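Local coordinates for penicillin-binding protein activator LpoA (Escherichia coli, PDB 6DR3), which regulates peptidoglycan synthesis as an outer-membrane lipoprotein essential for PBP1a function, stimulating PBP1a transpeptidase activity in vitro, and is present here as its amino-terminal domain, at residues Glu169-Val181 with Gly195-Gly208. Residues are numbered along the deposited sequence; the frame is centred on the assembly and turned at random.
Sequences ENILQGWLDLQRV and GIADWQKRYPNNPG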
loop_
_atom_site.group_PDB
_atom_site.type_symbol
_atom_site.label_atom_id
_atom_site.label_comp_id
_atom_site.label_asym_id
_atom_site.label_seq_id
_atom_site.Cartn_x
_atom_site.Cartn_y
_atom_site.Cartn_z
ATOM N N GLU A 169 3.108 -19.233 -0.792
ATOM C CA GLU A 169 3.215 -17.999 -0.013
ATOM C C GLU A 169 4.386 -18.110 0.963
ATOM O O GLU A 169 4.223 -18.184 2.182
ATOM C CB GLU A 169 1.903 -17.719 0.716
ATOM C CG GLU A 169 0.758 -17.314 -0.194
ATOM C CD GLU A 169 -0.521 -17.034 0.571
ATOM O OE1 GLU A 169 -1.132 -17.992 1.087
ATOM O OE2 GLU A 169 -0.908 -15.851 0.669
ATOM N N ASN A 170 5.595 -18.116 0.394
ATOM C CA ASN A 170 6.787 -18.308 1.212
ATOM C C ASN A 170 7.105 -17.076 2.049
ATOM O O ASN A 170 7.674 -17.201 3.139
ATOM C CB ASN A 170 7.987 -18.666 0.335
ATOM C CG ASN A 170 9.111 -19.320 1.127
ATOM O OD1 ASN A 170 8.864 -20.115 2.036
ATOM N ND2 ASN A 170 10.350 -18.980 0.793
ATOM N N ILE A 171 6.763 -15.882 1.564
ATOM C CA ILE A 171 6.998 -14.678 2.354
ATOM C C ILE A 171 6.059 -14.645 3.556
ATOM O O ILE A 171 6.480 -14.379 4.688
ATOM C CB ILE A 171 6.856 -13.419 1.478
ATOM C CG1 ILE A 171 8.043 -13.332 0.508
ATOM C CG2 ILE A 171 6.768 -12.153 2.345
ATOM C CD1 ILE A 171 7.989 -12.160 -0.461
ATOM N N LEU A 172 4.773 -14.924 3.329
ATOM C CA LEU A 172 3.830 -14.989 4.440
ATOM C C LEU A 172 4.223 -16.085 5.421
ATOM O O LEU A 172 4.159 -15.888 6.640
ATOM C CB LEU A 172 2.413 -15.218 3.913
ATOM C CG LEU A 172 1.307 -15.329 4.966
ATOM C CD1 LEU A 172 1.253 -14.089 5.846
ATOM C CD2 LEU A 172 -0.036 -15.567 4.293
ATOM N N GLN A 173 4.636 -17.248 4.911
ATOM C CA GLN A 173 5.103 -18.309 5.795
ATOM C C GLN A 173 6.272 -17.833 6.646
ATOM O O GLN A 173 6.337 -18.125 7.844
ATOM C CB GLN A 173 5.505 -19.540 4.980
ATOM C CG GLN A 173 5.869 -20.746 5.838
ATOM C CD GLN A 173 6.396 -21.915 5.029
ATOM O OE1 GLN A 173 6.826 -21.755 3.887
ATOM N NE2 GLN A 173 6.364 -23.104 5.623
ATOM N N GLY A 174 7.206 -17.097 6.041
ATOM C CA GLY A 174 8.318 -16.557 6.807
ATOM C C GLY A 174 7.866 -15.579 7.872
ATOM O O GLY A 174 8.386 -15.580 8.990
ATOM N N TRP A 175 6.891 -14.726 7.542
ATOM C CA TRP A 175 6.363 -13.790 8.529
ATOM C C TRP A 175 5.710 -14.528 9.689
ATOM O O TRP A 175 5.905 -14.164 10.853
ATOM C CB TRP A 175 5.359 -12.842 7.876
ATOM C CG TRP A 175 5.980 -11.667 7.183
ATOM C CD1 TRP A 175 5.913 -11.370 5.851
ATOM C CD2 TRP A 175 6.759 -10.629 7.786
ATOM N NE1 TRP A 175 6.600 -10.210 5.590
ATOM C CE2 TRP A 175 7.130 -9.734 6.761
ATOM C CE3 TRP A 175 7.180 -10.366 9.093
ATOM C CZ2 TRP A 175 7.901 -8.599 7.002
ATOM C CZ3 TRP A 175 7.945 -9.239 9.330
ATOM C CH2 TRP A 175 8.297 -8.370 8.292
ATOM N N LEU A 176 4.927 -15.567 9.388
ATOM C CA LEU A 176 4.284 -16.335 10.447
ATOM C C LEU A 176 5.304 -17.089 11.288
ATOM O O LEU A 176 5.066 -17.328 12.477
ATOM C CB LEU A 176 3.267 -17.305 9.846
ATOM C CG LEU A 176 2.082 -16.651 9.128
ATOM C CD1 LEU A 176 1.228 -17.705 8.446
ATOM C CD2 LEU A 176 1.241 -15.826 10.094
ATOM N N ASP A 177 6.441 -17.467 10.701
ATOM C CA ASP A 177 7.493 -18.096 11.489
ATOM C C ASP A 177 8.093 -17.110 12.484
ATOM O O ASP A 177 8.331 -17.459 13.645
ATOM C CB ASP A 177 8.577 -18.658 10.571
ATOM C CG ASP A 177 9.550 -19.554 11.307
ATOM O OD1 ASP A 177 9.245 -20.753 11.470
ATOM O OD2 ASP A 177 10.609 -19.056 11.737
ATOM N N LEU A 178 8.341 -15.870 12.052
ATOM C CA LEU A 178 8.859 -14.865 12.974
ATOM C C LEU A 178 7.844 -14.551 14.062
ATOM O O LEU A 178 8.213 -14.319 15.220
ATOM C CB LEU A 178 9.237 -13.595 12.211
ATOM C CG LEU A 178 9.862 -12.463 13.033
ATOM C CD1 LEU A 178 11.154 -12.913 13.701
ATOM C CD2 LEU A 178 10.113 -11.245 12.158
ATOM N N GLN A 179 6.558 -14.529 13.704
ATOM C CA GLN A 179 5.504 -14.380 14.703
ATOM C C GLN A 179 5.652 -15.423 15.806
ATOM O O GLN A 179 5.575 -15.102 16.997
ATOM C CB GLN A 179 4.137 -14.497 14.026
ATOM C CG GLN A 179 2.954 -14.182 14.925
ATOM C CD GLN A 179 1.626 -14.463 14.243
ATOM O OE1 GLN A 179 1.452 -15.501 13.605
ATOM N NE2 GLN A 179 0.688 -13.533 14.365
ATOM N N ARG A 180 5.869 -16.685 15.420
ATOM C CA ARG A 180 6.033 -17.745 16.411
ATOM C C ARG A 180 7.289 -17.532 17.245
ATOM O O ARG A 180 7.278 -17.748 18.462
ATOM C CB ARG A 180 6.078 -19.108 15.720
ATOM C CG ARG A 180 4.712 -19.688 15.399
ATOM C CD ARG A 180 4.514 -21.036 16.075
ATOM N NE ARG A 180 4.639 -20.948 17.528
ATOM C CZ ARG A 180 4.608 -21.994 18.349
ATOM N NH1 ARG A 180 4.456 -23.221 17.867
ATOM N NH2 ARG A 180 4.730 -21.813 19.657
ATOM N N VAL A 181 8.389 -17.125 16.607
ATOM C CA VAL A 181 9.589 -16.769 17.359
ATOM C C VAL A 181 9.246 -15.740 18.424
ATOM O O VAL A 181 9.751 -15.795 19.554
ATOM C CB VAL A 181 10.685 -16.256 16.403
ATOM C CG1 VAL A 181 11.880 -15.708 17.180
ATOM C CG2 VAL A 181 11.130 -17.369 15.464
ATOM N N GLY A 195 16.920 -15.552 18.389
ATOM C CA GLY A 195 15.882 -16.146 17.563
ATOM C C GLY A 195 15.629 -15.353 16.297
ATOM O O GLY A 195 15.365 -15.926 15.236
ATOM N N ILE A 196 15.708 -14.024 16.386
ATOM C CA ILE A 196 15.556 -13.187 15.199
ATOM C C ILE A 196 16.722 -13.406 14.244
ATOM O O ILE A 196 16.535 -13.491 13.025
ATOM C CB ILE A 196 15.425 -11.706 15.604
ATOM C CG1 ILE A 196 14.102 -11.471 16.332
ATOM C CG2 ILE A 196 15.515 -10.795 14.376
ATOM C CD1 ILE A 196 14.017 -10.129 17.038
ATOM N N ALA A 197 17.941 -13.497 14.780
ATOM C CA ALA A 197 19.102 -13.718 13.926
ATOM C C ALA A 197 18.997 -15.048 13.191
ATOM O O ALA A 197 19.328 -15.135 12.002
ATOM C CB ALA A 197 20.383 -13.662 14.757
ATOM N N ASP A 198 18.537 -16.095 13.879
ATOM C CA ASP A 198 18.361 -17.384 13.218
ATOM C C ASP A 198 17.241 -17.323 12.187
ATOM O O ASP A 198 17.353 -17.911 11.105
ATOM C CB ASP A 198 18.082 -18.476 14.251
ATOM C CG ASP A 198 19.307 -18.823 15.082
ATOM O OD1 ASP A 198 20.440 -18.539 14.637
ATOM O OD2 ASP A 198 19.133 -19.391 16.180
ATOM N N TRP A 199 16.154 -16.609 12.498
ATOM C CA TRP A 199 15.077 -16.452 11.526
ATOM C C TRP A 199 15.577 -15.767 10.262
ATOM O O TRP A 199 15.220 -16.165 9.147
ATOM C CB TRP A 199 13.920 -15.658 12.137
ATOM C CG TRP A 199 12.860 -15.306 11.139
ATOM C CD1 TRP A 199 11.839 -16.102 10.716
ATOM C CD2 TRP A 199 12.724 -14.066 10.432
ATOM N NE1 TRP A 199 11.071 -15.435 9.789
ATOM C CE2 TRP A 199 11.596 -14.185 9.597
ATOM C CE3 TRP A 199 13.446 -12.869 10.425
ATOM C CZ2 TRP A 199 11.169 -13.150 8.767
ATOM C CZ3 TRP A 199 13.021 -11.842 9.597
ATOM C CH2 TRP A 199 11.894 -11.990 8.780
ATOM N N GLN A 200 16.405 -14.733 10.417
ATOM C CA GLN A 200 16.949 -14.039 9.256
ATOM C C GLN A 200 17.702 -15.003 8.349
ATOM O O GLN A 200 17.671 -14.865 7.121
ATOM C CB GLN A 200 17.860 -12.898 9.711
ATOM C CG GLN A 200 17.110 -11.732 10.351
ATOM C CD GLN A 200 18.033 -10.642 10.862
ATOM O OE1 GLN A 200 18.831 -10.861 11.774
ATOM N NE2 GLN A 200 17.925 -9.456 10.278
ATOM N N LYS A 201 18.375 -15.993 8.934
ATOM C CA LYS A 201 19.075 -16.998 8.148
ATOM C C LYS A 201 18.150 -18.113 7.678
ATOM O O LYS A 201 18.526 -18.874 6.780
ATOM C CB LYS A 201 20.231 -17.584 8.963
ATOM C CG LYS A 201 21.414 -16.638 9.089
ATOM C CD LYS A 201 22.351 -17.035 10.218
ATOM C CE LYS A 201 23.624 -16.199 10.188
ATOM N NZ LYS A 201 24.425 -16.325 11.438
ATOM N N ARG A 202 16.955 -18.227 8.262
ATOM C CA ARG A 202 15.964 -19.177 7.767
ATOM C C ARG A 202 15.247 -18.641 6.535
ATOM O O ARG A 202 15.025 -19.382 5.572
ATOM C CB ARG A 202 14.937 -19.494 8.855
ATOM C CG ARG A 202 15.314 -20.631 9.776
ATOM C CD ARG A 202 14.068 -21.239 10.404
ATOM N NE ARG A 202 13.330 -20.293 11.232
ATOM C CZ ARG A 202 13.701 -19.906 12.449
ATOM N NH1 ARG A 202 14.820 -20.368 12.991
ATOM N NH2 ARG A 202 12.953 -19.045 13.124
ATOM N N TYR A 203 14.876 -17.363 6.554
ATOM C CA TYR A 203 14.126 -16.731 5.471
ATOM C C TYR A 203 14.882 -15.485 5.029
ATOM O O TYR A 203 14.410 -14.356 5.206
ATOM C CB TYR A 203 12.704 -16.395 5.918
ATOM C CG TYR A 203 11.867 -17.610 6.257
ATOM C CD1 TYR A 203 11.201 -18.318 5.264
ATOM C CD2 TYR A 203 11.741 -18.049 7.569
ATOM C CE1 TYR A 203 10.436 -19.429 5.568
ATOM C CE2 TYR A 203 10.977 -19.161 7.882
ATOM C CZ TYR A 203 10.328 -19.846 6.877
ATOM O OH TYR A 203 9.564 -20.951 7.178
ATOM N N PRO A 204 16.070 -15.657 4.445
ATOM C CA PRO A 204 16.875 -14.486 4.062
ATOM C C PRO A 204 16.232 -13.623 2.990
ATOM O O PRO A 204 16.622 -12.458 2.840
ATOM C CB PRO A 204 18.187 -15.109 3.568
ATOM C CG PRO A 204 17.809 -16.488 3.138
ATOM C CD PRO A 204 16.730 -16.923 4.084
ATOM N N ASN A 205 15.266 -14.151 2.236
ATOM C CA ASN A 205 14.583 -13.364 1.218
ATOM C C ASN A 205 13.432 -12.539 1.779
ATOM O O ASN A 205 12.942 -11.640 1.088
ATOM C CB ASN A 205 14.053 -14.279 0.111
ATOM C CG ASN A 205 13.490 -13.502 -1.067
ATOM O OD1 ASN A 205 13.985 -12.427 -1.408
ATOM N ND2 ASN A 205 12.446 -14.038 -1.687
ATOM N N ASN A 206 12.990 -12.817 3.000
ATOM C CA ASN A 206 11.867 -12.085 3.564
ATOM C C ASN A 206 12.232 -10.612 3.705
ATOM O O ASN A 206 13.330 -10.294 4.192
ATOM C CB ASN A 206 11.480 -12.671 4.922
ATOM C CG ASN A 206 10.170 -12.116 5.443
ATOM O OD1 ASN A 206 10.118 -11.008 5.979
ATOM N ND2 ASN A 206 9.100 -12.890 5.291
ATOM N N PRO A 207 11.361 -9.680 3.297
ATOM C CA PRO A 207 11.697 -8.255 3.444
ATOM C C PRO A 207 12.073 -7.868 4.862
ATOM O O PRO A 207 12.939 -7.004 5.053
ATOM C CB PRO A 207 10.416 -7.545 2.984
ATOM C CG PRO A 207 9.762 -8.509 2.064
ATOM C CD PRO A 207 10.059 -9.869 2.631
ATOM N N GLY A 208 11.446 -8.482 5.868
ATOM C CA GLY A 208 11.782 -8.193 7.250
ATOM C C GLY A 208 13.128 -8.734 7.683
ATOM O O GLY A 208 13.667 -8.279 8.697
HETATM O O HOH W 1 9.910 -15.497 3.864
HETATM O O HOH W 2 8.611 -22.097 9.305
#
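Chi1 of 172° points Trp199 CG away from its backbone N and carries the indole across to Gly174 and Leu178. Leu178 turns CG away from its backbone N (chi1 -177°), bringing CD1 and CD2 against the Trp199 ring, while CB sits over the five-membered ring in a CH-pi contact. The indole edge donates to a backbone carbonyl: Trp199 NE1 lies 2.8 Å from Gly174 O. That oxygen also accepts from Leu178 N, which arrives from the opposite face of the carbonyl plane. Gly174 CA rests over the centre of the Tyr203 ring, 3.5 Å from the centroid. With no side chain at Gly174, the ring can probably come this near.

Helices 170-185 and 189-202 pack as an antiparallel hairpin in this all-helical amino-terminal domain with TPR-like motifs; the short segments cross at 164° with their axes 10.1 Å apart. Helix 138-153 covers another side of helix 170-185, where Trp175 touches Ile145 and Leu152.

Nearer the solvent, Asp177 OD2 forms a salt bridge with Arg202 NH2 at 2.7 Å and a weaker bond with Arg202 NE. Water 2 joins Asp177 OD1 to Tyr203 OH. At the end of the type I turn Tyr203-Asn206, Asn206 OD1 caps helix 207-210 by accepting from Gly208 N at 2.9 Å. The same oxygen stands over a face of Trp175, 3.3 Å from its CE2. Water 1 links Asn206 ND2 to Asn170 O.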